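PDB 3FKD: L-threonine-O-3-phosphate decarboxylase from Porphyromonas gingivalis, which probably binds pyridoxal 5'-phosphate and acts as a lyase, removing the carboxyl group of L-threonine O-3-phosphate. Local coordinates for residues A60-V65 with F238-P243; S168-S171 with E176-R179; L248-W253 with G276-L281. All blocks are in the same frame, centred on the assembly; numbering follows the deposited sequence.

Interaction 1. Residues A60-V65 with F238-P243; sequences AKRNSV and FILIHP
Arg62 leaves its helix with CG trans to the main-chain nitrogen (chi1 177°) and then turns about the CB-CG bond (chi2 86°), which carries the guanidinium up to Pro243 and leaves the aliphatic stem facing Leu240. Leu240 sets off to one side of the gap, and with CG beside its own nitrogen (chi1 -81°) its tip swings nearer to Arg62. The two chains run alongside each other in opposite senses, and CG of Arg62 lies 4.0 Å from CD2 of Leu240. Further out, NH2 of Arg62 is 3.9 Å from CB of Pro243, while CG of the proline sits over one face of the guanidinium. The contact joins the C-terminal ends of helices 53-62 and 230-241. Leu240 also reaches Leu55 and Leu59, so a branched apolar residue suits a place against the flank of helix 53-62. That helix stops in a Schellman motif: Val65 N bonds to Ala60 O at 2.8 Å, and Ser64 takes positive phi. No hydrogen bond spans the two segments. The arginine therefore works here as a hydrocarbon stem, with the flat face of its guanidinium against the proline ring, and its charge stays at the protein surface, where lattice neighbours also touch it.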
ATOM      1  N   ALA A  60       2.151 -16.527  11.959  1.00 28.63           N
ATOM      2  CA  ALA A  60       1.380 -17.732  12.188  1.00 28.81           C
ATOM      3  C   ALA A  60       1.856 -18.433  13.458  1.00 30.51           C
ATOM      4  O   ALA A  60       1.054 -18.774  14.330  1.00 30.00           O
ATOM      5  CB  ALA A  60       1.505 -18.655  10.997  1.00 30.97           C
ATOM      6  N   LYS A  61       3.168 -18.622  13.560  1.00 29.69           N
ATOM      7  CA  LYS A  61       3.749 -19.363  14.666  1.00 30.93           C
ATOM      8  C   LYS A  61       3.550 -18.654  15.983  1.00 31.47           C
ATOM      9  O   LYS A  61       3.228 -19.270  17.007  1.00 33.54           O
ATOM     10  CB  LYS A  61       5.243 -19.570  14.420  1.00 33.19           C
ATOM     11  CG  LYS A  61       5.873 -20.610  15.320  1.00 36.47           C
ATOM     12  CD  LYS A  61       7.326 -20.887  14.917  1.00 41.97           C
ATOM     13  CE  LYS A  61       8.166 -21.332  16.119  1.00 40.61           C
ATOM     14  NZ  LYS A  61       9.598 -20.906  15.989  1.00 40.44           N
ATOM     15  N   ARG A  62       3.771 -17.347  15.960  1.00 30.05           N
ATOM     16  CA  ARG A  62       3.631 -16.540  17.149  1.00 29.94           C
ATOM     17  C   ARG A  62       2.174 -16.560  17.634  1.00 30.73           C
ATOM     18  O   ARG A  62       1.907 -16.551  18.824  1.00 31.33           O
ATOM     19  CB  ARG A  62       4.077 -15.109  16.839  1.00 30.36           C
ATOM     20  CG  ARG A  62       3.906 -14.134  18.000  1.00 34.11           C
ATOM     21  CD  ARG A  62       5.136 -14.192  18.928  1.00 40.86           C
ATOM     22  NE  ARG A  62       4.930 -13.399  20.137  1.00 43.18           N
ATOM     23  CZ  ARG A  62       4.963 -13.888  21.378  1.00 45.56           C
ATOM     24  NH1 ARG A  62       5.215 -15.178  21.586  1.00 46.09           N
ATOM     25  NH2 ARG A  62       4.754 -13.077  22.415  1.00 45.91           N
ATOM     26  N   ASN A  63       1.237 -16.577  16.688  1.00 30.25           N
ATOM     27  CA  ASN A  63      -0.179 -16.509  16.986  1.00 29.00           C
ATOM     28  C   ASN A  63      -0.869 -17.868  17.089  1.00 30.07           C
ATOM     29  O   ASN A  63      -2.101 -17.931  17.150  1.00 28.90           O
ATOM     30  CB  ASN A  63      -0.874 -15.614  15.954  1.00 29.48           C
ATOM     31  CG  ASN A  63      -0.456 -14.146  16.079  1.00 29.08           C
ATOM     32  OD1 ASN A  63      -0.291 -13.441  15.076  1.00 27.65           O
ATOM     33  ND2 ASN A  63      -0.288 -13.683  17.314  1.00 27.99           N
ATOM     34  N   SER A  64      -0.072 -18.944  17.109  1.00 30.24           N
ATOM     35  CA  SER A  64      -0.591 -20.308  17.164  1.00 30.04           C
ATOM     36  C   SER A  64      -1.557 -20.648  16.030  1.00 31.86           C
ATOM     37  O   SER A  64      -2.500 -21.402  16.243  1.00 31.94           O
ATOM     38  CB  SER A  64      -1.328 -20.550  18.479  1.00 33.35           C
ATOM     39  OG  SER A  64      -0.461 -20.971  19.506  1.00 34.98           O
ATOM     40  N   VAL A  65      -1.311 -20.122  14.834  1.00 30.15           N
ATOM     41  CA  VAL A  65      -2.248 -20.274  13.738  1.00 31.73           C
ATOM     42  C   VAL A  65      -1.504 -20.851  12.560  1.00 33.99           C
ATOM     43  O   VAL A  65      -0.281 -20.837  12.538  1.00 35.70           O
ATOM     44  CB  VAL A  65      -2.907 -18.920  13.370  1.00 30.92           C
ATOM     45  CG1 VAL A  65      -3.628 -19.020  12.059  1.00 31.91           C
ATOM     46  CG2 VAL A  65      -3.895 -18.521  14.441  1.00 29.47           C
ATOM     47  N   PHE A 238      11.250  -7.228  13.533  1.00 24.59           N
ATOM     48  CA  PHE A 238      11.896  -6.732  14.746  1.00 24.35           C
ATOM     49  C   PHE A 238      10.954  -6.660  15.976  1.00 24.02           C
ATOM     50  O   PHE A 238      11.276  -7.169  17.048  1.00 21.71           O
ATOM     51  CB  PHE A 238      12.529  -5.365  14.475  1.00 23.28           C
ATOM     52  CG  PHE A 238      13.535  -4.967  15.504  1.00 24.96           C
ATOM     53  CD1 PHE A 238      13.235  -4.015  16.452  1.00 25.18           C
ATOM     54  CD2 PHE A 238      14.775  -5.559  15.538  1.00 23.98           C
ATOM     55  CE1 PHE A 238      14.166  -3.650  17.398  1.00 25.70           C
ATOM     56  CE2 PHE A 238      15.691  -5.202  16.488  1.00 25.02           C
ATOM     57  CZ  PHE A 238      15.390  -4.251  17.412  1.00 26.26           C
ATOM     58  N   ILE A 239       9.795  -6.028  15.815  1.00 23.58           N
ATOM     59  CA  ILE A 239       8.799  -6.029  16.893  1.00 23.92           C
ATOM     60  C   ILE A 239       8.453  -7.458  17.383  1.00 23.86           C
ATOM     61  O   ILE A 239       8.377  -7.701  18.599  1.00 22.24           O
ATOM     62  CB  ILE A 239       7.528  -5.254  16.487  1.00 21.49           C
ATOM     63  CG1 ILE A 239       7.866  -3.755  16.360  1.00 22.56           C
ATOM     64  CG2 ILE A 239       6.351  -5.553  17.461  1.00 18.00           C
ATOM     65  CD1 ILE A 239       6.979  -2.963  15.363  1.00 18.32           C
ATOM     66  N   LEU A 240       8.251  -8.384  16.444  1.00 21.78           N
ATOM     67  CA  LEU A 240       7.922  -9.766  16.787  1.00 23.32           C
ATOM     68  C   LEU A 240       8.994 -10.498  17.595  1.00 24.45           C
ATOM     69  O   LEU A 240       8.661 -11.322  18.434  1.00 24.59           O
ATOM     70  CB  LEU A 240       7.615 -10.590  15.543  1.00 24.20           C
ATOM     71  CG  LEU A 240       6.201 -10.402  15.030  1.00 25.48           C
ATOM     72  CD1 LEU A 240       6.002 -11.199  13.745  1.00 23.68           C
ATOM     73  CD2 LEU A 240       5.264 -10.846  16.107  1.00 23.82           C
ATOM     74  N   ILE A 241      10.266 -10.210  17.321  1.00 25.38           N
ATOM     75  CA  ILE A 241      11.406 -10.867  17.973  1.00 24.46           C
ATOM     76  C   ILE A 241      11.624 -10.326  19.404  1.00 27.08           C
ATOM     77  O   ILE A 241      12.250 -10.968  20.254  1.00 30.02           O
ATOM     78  CB  ILE A 241      12.669 -10.706  17.095  1.00 24.66           C
ATOM     79  CG1 ILE A 241      12.554 -11.594  15.860  1.00 30.29           C
ATOM     80  CG2 ILE A 241      13.928 -11.101  17.814  1.00 29.21           C
ATOM     81  CD1 ILE A 241      13.718 -11.412  14.815  1.00 31.49           C
ATOM     82  N   HIS A 242      11.072  -9.150  19.671  1.00 24.97           N
ATOM     83  CA  HIS A 242      11.293  -8.466  20.919  1.00 23.59           C
ATOM     84  C   HIS A 242       9.952  -8.064  21.586  1.00 22.51           C
ATOM     85  O   HIS A 242       9.690  -6.903  21.813  1.00 19.54           O
ATOM     86  CB  HIS A 242      12.149  -7.238  20.640  1.00 22.90           C
ATOM     87  CG  HIS A 242      13.390  -7.521  19.854  1.00 25.02           C
ATOM     88  ND1 HIS A 242      14.647  -7.553  20.423  1.00 27.60           N
ATOM     89  CD2 HIS A 242      13.576  -7.754  18.534  1.00 26.99           C
ATOM     90  CE1 HIS A 242      15.547  -7.805  19.492  1.00 25.46           C
ATOM     91  NE2 HIS A 242      14.924  -7.918  18.333  1.00 25.59           N
ATOM     92  N   PRO A 243       9.100  -9.050  21.889  1.00 24.61           N
ATOM     93  CA  PRO A 243       7.801  -8.783  22.534  1.00 22.20           C
ATOM     94  C   PRO A 243       7.907  -7.896  23.765  1.00 25.14           C
ATOM     95  O   PRO A 243       7.133  -6.953  23.899  1.00 25.70           O
ATOM     96  CB  PRO A 243       7.302 -10.186  22.915  1.00 25.79           C
ATOM     97  CG  PRO A 243       8.542 -11.130  22.692  1.00 25.11           C
ATOM     98  CD  PRO A 243       9.253 -10.481  21.555  1.00 22.49           C
TER

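Interaction 2. Residues S168-S171 with E176-R179; sequences SYVS and EVIR
Val170 and Val177 meet across the loop that follows strand 162-166 of the seven-stranded sheet of the large domain, in a chain whose strand order and family fit the fold type I architecture of pyridoxal phosphate enzymes. Ser168, at the beginning of the loop, is buried: its OG is hydrogen-bonded to Asp166, and its side chain touches Ser194 and His197. A small hydroxyl fits this close space between strand and helix. Tyr169 is likewise buried, its OH hydrogen-bonded to Thr23 and its ring meeting those of Phe172 and Phe279 edge-to-face, so the aromatic surface is packed and the single polar atom has a partner. Val170 then points across the loop and carries the contact. Its chi1 of 95° lies off the usual staggered positions, and Val170 CG2 reaches the branch point of Val177, 3.4 Å from Val177 CB. Val170 CG2 is equally near Val177 CG1, at 3.4 Å, and lies 3.6 Å from Val177 CG2, so it straddles the fork instead of meeting one arm. Beta-branched residues suit such a spot, since they fill the gap with short, stiff chains. Ser171 turns its side chain away, toward Leu248 and Ala198. On the returning arm of the loop, Ile178 packs its side chain against Ile151 and Leu152 of helix 148-157, while the carbonyl of Val177 accepts a hydrogen bond from Arg148. Glu176 and Arg179, both exposed, form a long salt bridge (Glu176 OE2 to Arg179 NH1, 3.7 Å) that lies at the guanidinium edge. Across the loop, Val170 CG2 ends 4.1 Å from Ile178 O.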
ATOM      1  N   SER A 168      -7.072  -3.508  16.257  1.00 18.10           N
ATOM      2  CA  SER A 168      -6.018  -2.517  16.266  1.00 18.51           C
ATOM      3  C   SER A 168      -5.613  -2.124  17.665  1.00 19.12           C
ATOM      4  O   SER A 168      -4.478  -1.743  17.893  1.00 18.15           O
ATOM      5  CB  SER A 168      -6.433  -1.251  15.517  1.00 19.26           C
ATOM      6  OG  SER A 168      -6.492  -1.455  14.124  1.00 17.24           O
ATOM      7  N   TYR A 169      -6.575  -2.174  18.585  1.00 21.48           N
ATOM      8  CA  TYR A 169      -6.438  -1.643  19.943  1.00 19.59           C
ATOM      9  C   TYR A 169      -6.514  -2.743  20.978  1.00 20.15           C
ATOM     10  O   TYR A 169      -6.707  -2.468  22.167  1.00 19.89           O
ATOM     11  CB  TYR A 169      -7.537  -0.619  20.232  1.00 21.47           C
ATOM     12  CG  TYR A 169      -7.631   0.489  19.224  1.00 21.22           C
ATOM     13  CD1 TYR A 169      -6.723   1.554  19.229  1.00 19.30           C
ATOM     14  CD2 TYR A 169      -8.631   0.478  18.261  1.00 21.30           C
ATOM     15  CE1 TYR A 169      -6.814   2.574  18.291  1.00 19.09           C
ATOM     16  CE2 TYR A 169      -8.726   1.486  17.317  1.00 20.83           C
ATOM     17  CZ  TYR A 169      -7.823   2.529  17.330  1.00 20.41           C
ATOM     18  OH  TYR A 169      -7.944   3.510  16.376  1.00 20.50           O
ATOM     19  N   VAL A 170      -6.348  -3.982  20.535  1.00 19.17           N
ATOM     20  CA  VAL A 170      -6.469  -5.112  21.420  1.00 21.58           C
ATOM     21  C   VAL A 170      -5.474  -4.993  22.570  1.00 24.21           C
ATOM     22  O   VAL A 170      -5.703  -5.532  23.631  1.00 27.59           O
ATOM     23  CB  VAL A 170      -6.271  -6.435  20.685  1.00 24.08           C
ATOM     24  CG1 VAL A 170      -4.828  -6.899  20.795  1.00 21.51           C
ATOM     25  CG2 VAL A 170      -7.207  -7.475  21.247  1.00 26.43           C
ATOM     26  N   SER A 171      -4.384  -4.261  22.382  1.00 22.01           N
ATOM     27  CA  SER A 171      -3.447  -4.067  23.476  1.00 23.18           C
ATOM     28  C   SER A 171      -3.658  -2.770  24.338  1.00 24.15           C
ATOM     29  O   SER A 171      -2.942  -2.528  25.325  1.00 24.77           O
ATOM     30  CB  SER A 171      -1.989  -4.234  22.960  1.00 23.75           C
ATOM     31  OG  SER A 171      -1.460  -2.971  22.609  1.00 29.54           O
ATOM     32  N   GLU A 176      -9.685  -9.286  29.060  1.00 39.69           N
ATOM     33  CA  GLU A 176      -9.428 -10.481  28.269  1.00 41.65           C
ATOM     34  C   GLU A 176      -9.915 -10.306  26.862  1.00 38.32           C
ATOM     35  O   GLU A 176     -11.085 -10.030  26.635  1.00 38.88           O
ATOM     36  CB  GLU A 176     -10.130 -11.689  28.860  1.00 43.80           C
ATOM     37  CG  GLU A 176      -9.361 -12.380  29.931  1.00 45.50           C
ATOM     38  CD  GLU A 176      -9.733 -13.824  29.995  1.00 50.14           C
ATOM     39  OE1 GLU A 176     -10.547 -14.154  30.898  1.00 47.32           O
ATOM     40  OE2 GLU A 176      -9.229 -14.604  29.127  1.00 48.38           O
ATOM     41  N   VAL A 177      -9.029 -10.491  25.908  1.00 35.44           N
ATOM     42  CA  VAL A 177      -9.436 -10.282  24.536  1.00 36.26           C
ATOM     43  C   VAL A 177      -9.565 -11.574  23.758  1.00 35.98           C
ATOM     44  O   VAL A 177      -8.973 -12.607  24.118  1.00 36.47           O
ATOM     45  CB  VAL A 177      -8.472  -9.360  23.793  1.00 35.36           C
ATOM     46  CG1 VAL A 177      -8.505  -7.960  24.405  1.00 32.88           C
ATOM     47  CG2 VAL A 177      -7.058  -9.973  23.785  1.00 32.05           C
ATOM     48  N   ILE A 178     -10.372 -11.500  22.705  1.00 32.64           N
ATOM     49  CA  ILE A 178     -10.359 -12.473  21.646  1.00 33.32           C
ATOM     50  C   ILE A 178      -8.946 -12.442  21.039  1.00 32.50           C
ATOM     51  O   ILE A 178      -8.315 -11.387  20.958  1.00 31.56           O
ATOM     52  CB  ILE A 178     -11.430 -12.124  20.575  1.00 33.51           C
ATOM     53  CG1 ILE A 178     -12.830 -12.448  21.085  1.00 34.01           C
ATOM     54  CG2 ILE A 178     -11.155 -12.861  19.267  1.00 31.57           C
ATOM     55  CD1 ILE A 178     -13.220 -13.921  20.938  1.00 35.11           C
ATOM     56  N   ARG A 179      -8.438 -13.598  20.638  1.00 32.71           N
ATOM     57  CA  ARG A 179      -7.085 -13.667  20.092  1.00 33.41           C
ATOM     58  C   ARG A 179      -7.078 -14.528  18.841  1.00 32.67           C
ATOM     59  O   ARG A 179      -8.088 -15.164  18.537  1.00 33.17           O
ATOM     60  CB  ARG A 179      -6.102 -14.171  21.148  1.00 33.83           C
ATOM     61  CG  ARG A 179      -6.626 -15.261  22.017  1.00 35.66           C
ATOM     62  CD  ARG A 179      -6.066 -15.177  23.452  1.00 39.16           C
ATOM     63  NE  ARG A 179      -6.671 -16.223  24.285  1.00 39.84           N
ATOM     64  CZ  ARG A 179      -7.400 -16.001  25.370  1.00 40.96           C
ATOM     65  NH1 ARG A 179      -7.595 -14.769  25.800  1.00 43.84           N
ATOM     66  NH2 ARG A 179      -7.914 -17.017  26.038  1.00 45.42           N
TER

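Interaction 3. Residues L248-W253 with G276-L281; sequences LPIRKW and GTTFFL
A buried CH-pi contact sets Thr278 on the face of Trp253, joining the start of helix 250-266 to the residue just before strand 279-284 of the five-stranded sheet, in the smaller part of this aminotransferase-like fold. The threonine comes down on the indole nearly along its normal: Thr278 CB lies 3.5 Å from the centroid of the six-membered ring of Trp253, 17° off perpendicular. Its two branches spread over the ring system: Thr278 CG2 lies 3.3 Å from Trp253 CD2 at the ring fusion and Thr278 OG1 3.2 Å from Trp253 CZ3 toward the outer rim. With chi1 at 57°, OG1 sits between its own nitrogen and carbonyl carbon and CG2 lies beside the nitrogen; both arms then lie over the indole. A short, branched residue is apt here, since it brings three carbon or oxygen atoms to one face. The indole itself is fixed by its NE1, hydrogen-bonded to Thr322 O, and Thr278 pairs by backbone with the same Thr322, so both partners are tied to one residue. Trp25 and Phe172 meet the indole as well. Pro249, the N-cap residue, is also the centre of an inverse gamma turn. One turn away from Trp253, Ile250 adds a methyl, Ile250 CD1 lying 3.8 Å from Thr278 CG2.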
ATOM      1  N   LEU A 248       3.339  -2.569  25.774  1.00 22.86           N
ATOM      2  CA  LEU A 248       2.820  -1.227  26.004  1.00 25.77           C
ATOM      3  C   LEU A 248       2.461  -1.050  27.477  1.00 23.83           C
ATOM      4  O   LEU A 248       1.860  -1.946  28.064  1.00 24.87           O
ATOM      5  CB  LEU A 248       1.576  -1.048  25.120  1.00 25.57           C
ATOM      6  CG  LEU A 248       0.899   0.281  24.841  1.00 24.36           C
ATOM      7  CD1 LEU A 248      -0.233  -0.064  23.904  1.00 24.32           C
ATOM      8  CD2 LEU A 248       0.372   0.953  26.130  1.00 23.97           C
ATOM      9  N   PRO A 249       2.810   0.096  28.085  1.00 23.06           N
ATOM     10  CA  PRO A 249       2.499   0.244  29.516  1.00 24.45           C
ATOM     11  C   PRO A 249       1.040   0.607  29.710  1.00 25.98           C
ATOM     12  O   PRO A 249       0.729   1.780  29.946  1.00 28.38           O
ATOM     13  CB  PRO A 249       3.387   1.419  29.961  1.00 25.24           C
ATOM     14  CG  PRO A 249       3.879   2.079  28.706  1.00 22.81           C
ATOM     15  CD  PRO A 249       3.291   1.354  27.508  1.00 25.16           C
ATOM     16  N   ILE A 250       0.159  -0.380  29.603  1.00 26.36           N
ATOM     17  CA  ILE A 250      -1.263  -0.117  29.568  1.00 26.60           C
ATOM     18  C   ILE A 250      -1.883   0.254  30.930  1.00 28.08           C
ATOM     19  O   ILE A 250      -2.828   1.033  30.955  1.00 26.98           O
ATOM     20  CB  ILE A 250      -2.067  -1.247  28.895  1.00 25.75           C
ATOM     21  CG1 ILE A 250      -3.512  -0.782  28.655  1.00 26.36           C
ATOM     22  CG2 ILE A 250      -2.031  -2.513  29.731  1.00 25.74           C
ATOM     23  CD1 ILE A 250      -3.619   0.518  27.928  1.00 22.59           C
ATOM     24  N   ARG A 251      -1.368  -0.274  32.043  1.00 27.65           N
ATOM     25  CA  ARG A 251      -1.935   0.095  33.345  1.00 31.22           C
ATOM     26  C   ARG A 251      -1.651   1.550  33.632  1.00 29.08           C
ATOM     27  O   ARG A 251      -2.545   2.324  33.967  1.00 27.52           O
ATOM     28  CB  ARG A 251      -1.409  -0.764  34.488  1.00 33.57           C
ATOM     29  CG  ARG A 251      -1.897  -2.170  34.414  1.00 39.04           C
ATOM     30  CD  ARG A 251      -2.145  -2.774  35.781  1.00 44.75           C
ATOM     31  NE  ARG A 251      -3.210  -3.772  35.695  1.00 54.19           N
ATOM     32  CZ  ARG A 251      -3.125  -4.912  35.000  1.00 55.74           C
ATOM     33  NH1 ARG A 251      -2.005  -5.219  34.332  1.00 49.40           N
ATOM     34  NH2 ARG A 251      -4.169  -5.742  34.975  1.00 52.61           N
ATOM     35  N   LYS A 252      -0.407   1.930  33.447  1.00 27.84           N
ATOM     36  CA  LYS A 252      -0.038   3.300  33.694  1.00 29.22           C
ATOM     37  C   LYS A 252      -0.780   4.307  32.753  1.00 27.59           C
ATOM     38  O   LYS A 252      -1.200   5.388  33.166  1.00 27.88           O
ATOM     39  CB  LYS A 252       1.491   3.380  33.667  1.00 31.13           C
ATOM     40  CG  LYS A 252       2.077   4.716  33.356  1.00 32.46           C
ATOM     41  CD  LYS A 252       2.368   4.846  31.853  1.00 30.83           C
ATOM     42  CE  LYS A 252       3.399   5.930  31.658  1.00 35.42           C
ATOM     43  NZ  LYS A 252       4.367   5.934  32.848  1.00 40.44           N
ATOM     44  N   TRP A 253      -0.970   3.944  31.493  1.00 27.57           N
ATOM     45  CA  TRP A 253      -1.738   4.787  30.583  1.00 26.77           C
ATOM     46  C   TRP A 253      -3.231   4.904  30.979  1.00 25.42           C
ATOM     47  O   TRP A 253      -3.821   5.973  30.934  1.00 24.64           O
ATOM     48  CB  TRP A 253      -1.639   4.210  29.181  1.00 25.01           C
ATOM     49  CG  TRP A 253      -1.903   5.198  28.075  1.00 25.13           C
ATOM     50  CD1 TRP A 253      -1.967   6.566  28.171  1.00 23.32           C
ATOM     51  CD2 TRP A 253      -2.073   4.880  26.687  1.00 23.84           C
ATOM     52  NE1 TRP A 253      -2.205   7.112  26.932  1.00 22.40           N
ATOM     53  CE2 TRP A 253      -2.247   6.102  25.999  1.00 23.11           C
ATOM     54  CE3 TRP A 253      -2.077   3.681  25.953  1.00 21.70           C
ATOM     55  CZ2 TRP A 253      -2.431   6.154  24.610  1.00 22.38           C
ATOM     56  CZ3 TRP A 253      -2.273   3.736  24.589  1.00 22.47           C
ATOM     57  CH2 TRP A 253      -2.452   4.967  23.927  1.00 21.99           C
ATOM     58  N   GLY A 276     -13.702   2.590  27.942  1.00 25.91           N
ATOM     59  CA  GLY A 276     -12.901   1.476  28.428  1.00 27.51           C
ATOM     60  C   GLY A 276     -11.424   1.433  28.000  1.00 26.17           C
ATOM     61  O   GLY A 276     -10.764   0.408  28.149  1.00 25.03           O
ATOM     62  N   THR A 277     -10.899   2.529  27.463  1.00 24.31           N
ATOM     63  CA  THR A 277      -9.527   2.512  27.008  1.00 24.10           C
ATOM     64  C   THR A 277      -8.903   3.888  27.148  1.00 24.23           C
ATOM     65  O   THR A 277      -9.482   4.738  27.782  1.00 25.99           O
ATOM     66  CB  THR A 277      -9.400   1.976  25.550  1.00 24.48           C
ATOM     67  OG1 THR A 277      -8.041   1.666  25.279  1.00 26.98           O
ATOM     68  CG2 THR A 277      -9.861   3.009  24.517  1.00 24.70           C
ATOM     69  N   THR A 278      -7.746   4.119  26.527  1.00 24.51           N
ATOM     70  CA  THR A 278      -6.968   5.332  26.800  1.00 25.18           C
ATOM     71  C   THR A 278      -7.285   6.562  25.925  1.00 22.22           C
ATOM     72  O   THR A 278      -6.667   7.620  26.071  1.00 22.17           O
ATOM     73  CB  THR A 278      -5.494   5.040  26.720  1.00 23.67           C
ATOM     74  OG1 THR A 278      -5.241   4.514  25.431  1.00 25.59           O
ATOM     75  CG2 THR A 278      -5.113   3.976  27.707  1.00 25.83           C
ATOM     76  N   PHE A 279      -8.238   6.423  25.025  1.00 20.36           N
ATOM     77  CA  PHE A 279      -8.825   7.601  24.399  1.00 21.92           C
ATOM     78  C   PHE A 279     -10.342   7.583  24.657  1.00 21.68           C
ATOM     79  O   PHE A 279     -10.890   6.554  25.040  1.00 21.11           O
ATOM     80  CB  PHE A 279      -8.531   7.614  22.896  1.00 22.08           C
ATOM     81  CG  PHE A 279      -8.930   6.350  22.204  1.00 20.24           C
ATOM     82  CD1 PHE A 279     -10.222   6.172  21.772  1.00 18.80           C
ATOM     83  CD2 PHE A 279      -8.000   5.331  22.008  1.00 19.97           C
ATOM     84  CE1 PHE A 279     -10.590   4.997  21.164  1.00 20.63           C
ATOM     85  CE2 PHE A 279      -8.356   4.155  21.391  1.00 18.83           C
ATOM     86  CZ  PHE A 279      -9.631   3.977  20.955  1.00 19.14           C
ATOM     87  N   PHE A 280     -11.014   8.706  24.413  1.00 22.06           N
ATOM     88  CA  PHE A 280     -12.423   8.876  24.815  1.00 22.87           C
ATOM     89  C   PHE A 280     -13.073  10.066  24.095  1.00 22.06           C
ATOM     90  O   PHE A 280     -12.397  10.967  23.623  1.00 23.57           O
ATOM     91  CB  PHE A 280     -12.529   9.070  26.372  1.00 22.02           C
ATOM     92  CG  PHE A 280     -11.630  10.150  26.892  1.00 21.04           C
ATOM     93  CD1 PHE A 280     -12.016  11.483  26.826  1.00 21.81           C
ATOM     94  CD2 PHE A 280     -10.362   9.849  27.362  1.00 20.23           C
ATOM     95  CE1 PHE A 280     -11.185  12.482  27.258  1.00 21.56           C
ATOM     96  CE2 PHE A 280      -9.516  10.844  27.774  1.00 21.34           C
ATOM     97  CZ  PHE A 280      -9.943  12.177  27.743  1.00 21.85           C
ATOM     98  N   LEU A 281     -14.394  10.071  24.030  1.00 23.47           N
ATOM     99  CA  LEU A 281     -15.151  11.225  23.548  1.00 24.60           C
ATOM    100  C   LEU A 281     -15.431  12.263  24.702  1.00 26.22           C
ATOM    101  O   LEU A 281     -15.792  11.905  25.831  1.00 24.64           O
ATOM    102  CB  LEU A 281     -16.459  10.706  22.925  1.00 21.87           C
ATOM    103  CG  LEU A 281     -16.726  10.500  21.427  1.00 25.75           C
ATOM    104  CD1 LEU A 281     -15.551  10.553  20.485  1.00 21.47           C
ATOM    105  CD2 LEU A 281     -17.498   9.217  21.218  1.00 25.76           C
TER

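Interaction 3 is a buried contact, interaction 2 partly buried, and interaction 1 lies at the surface. The chemistry follows: an aromatic face under a compact threonine inside, two valines in a loop between, and a charged chain laid along aliphatic groups outside. None of the three has a hydrogen bond across its segments. Interactions 2 and 3 adjoin, Ser171 OG lying 3.4 Å from Leu248 CD1, so the loop of the large domain packs directly against the segment that leads into helix 250-266. Interaction 1 stands apart, its centre about 15 Å from that of interaction 2 and 23 Å from that of interaction 3, although its helix 230-241 directly precedes helix 250-266.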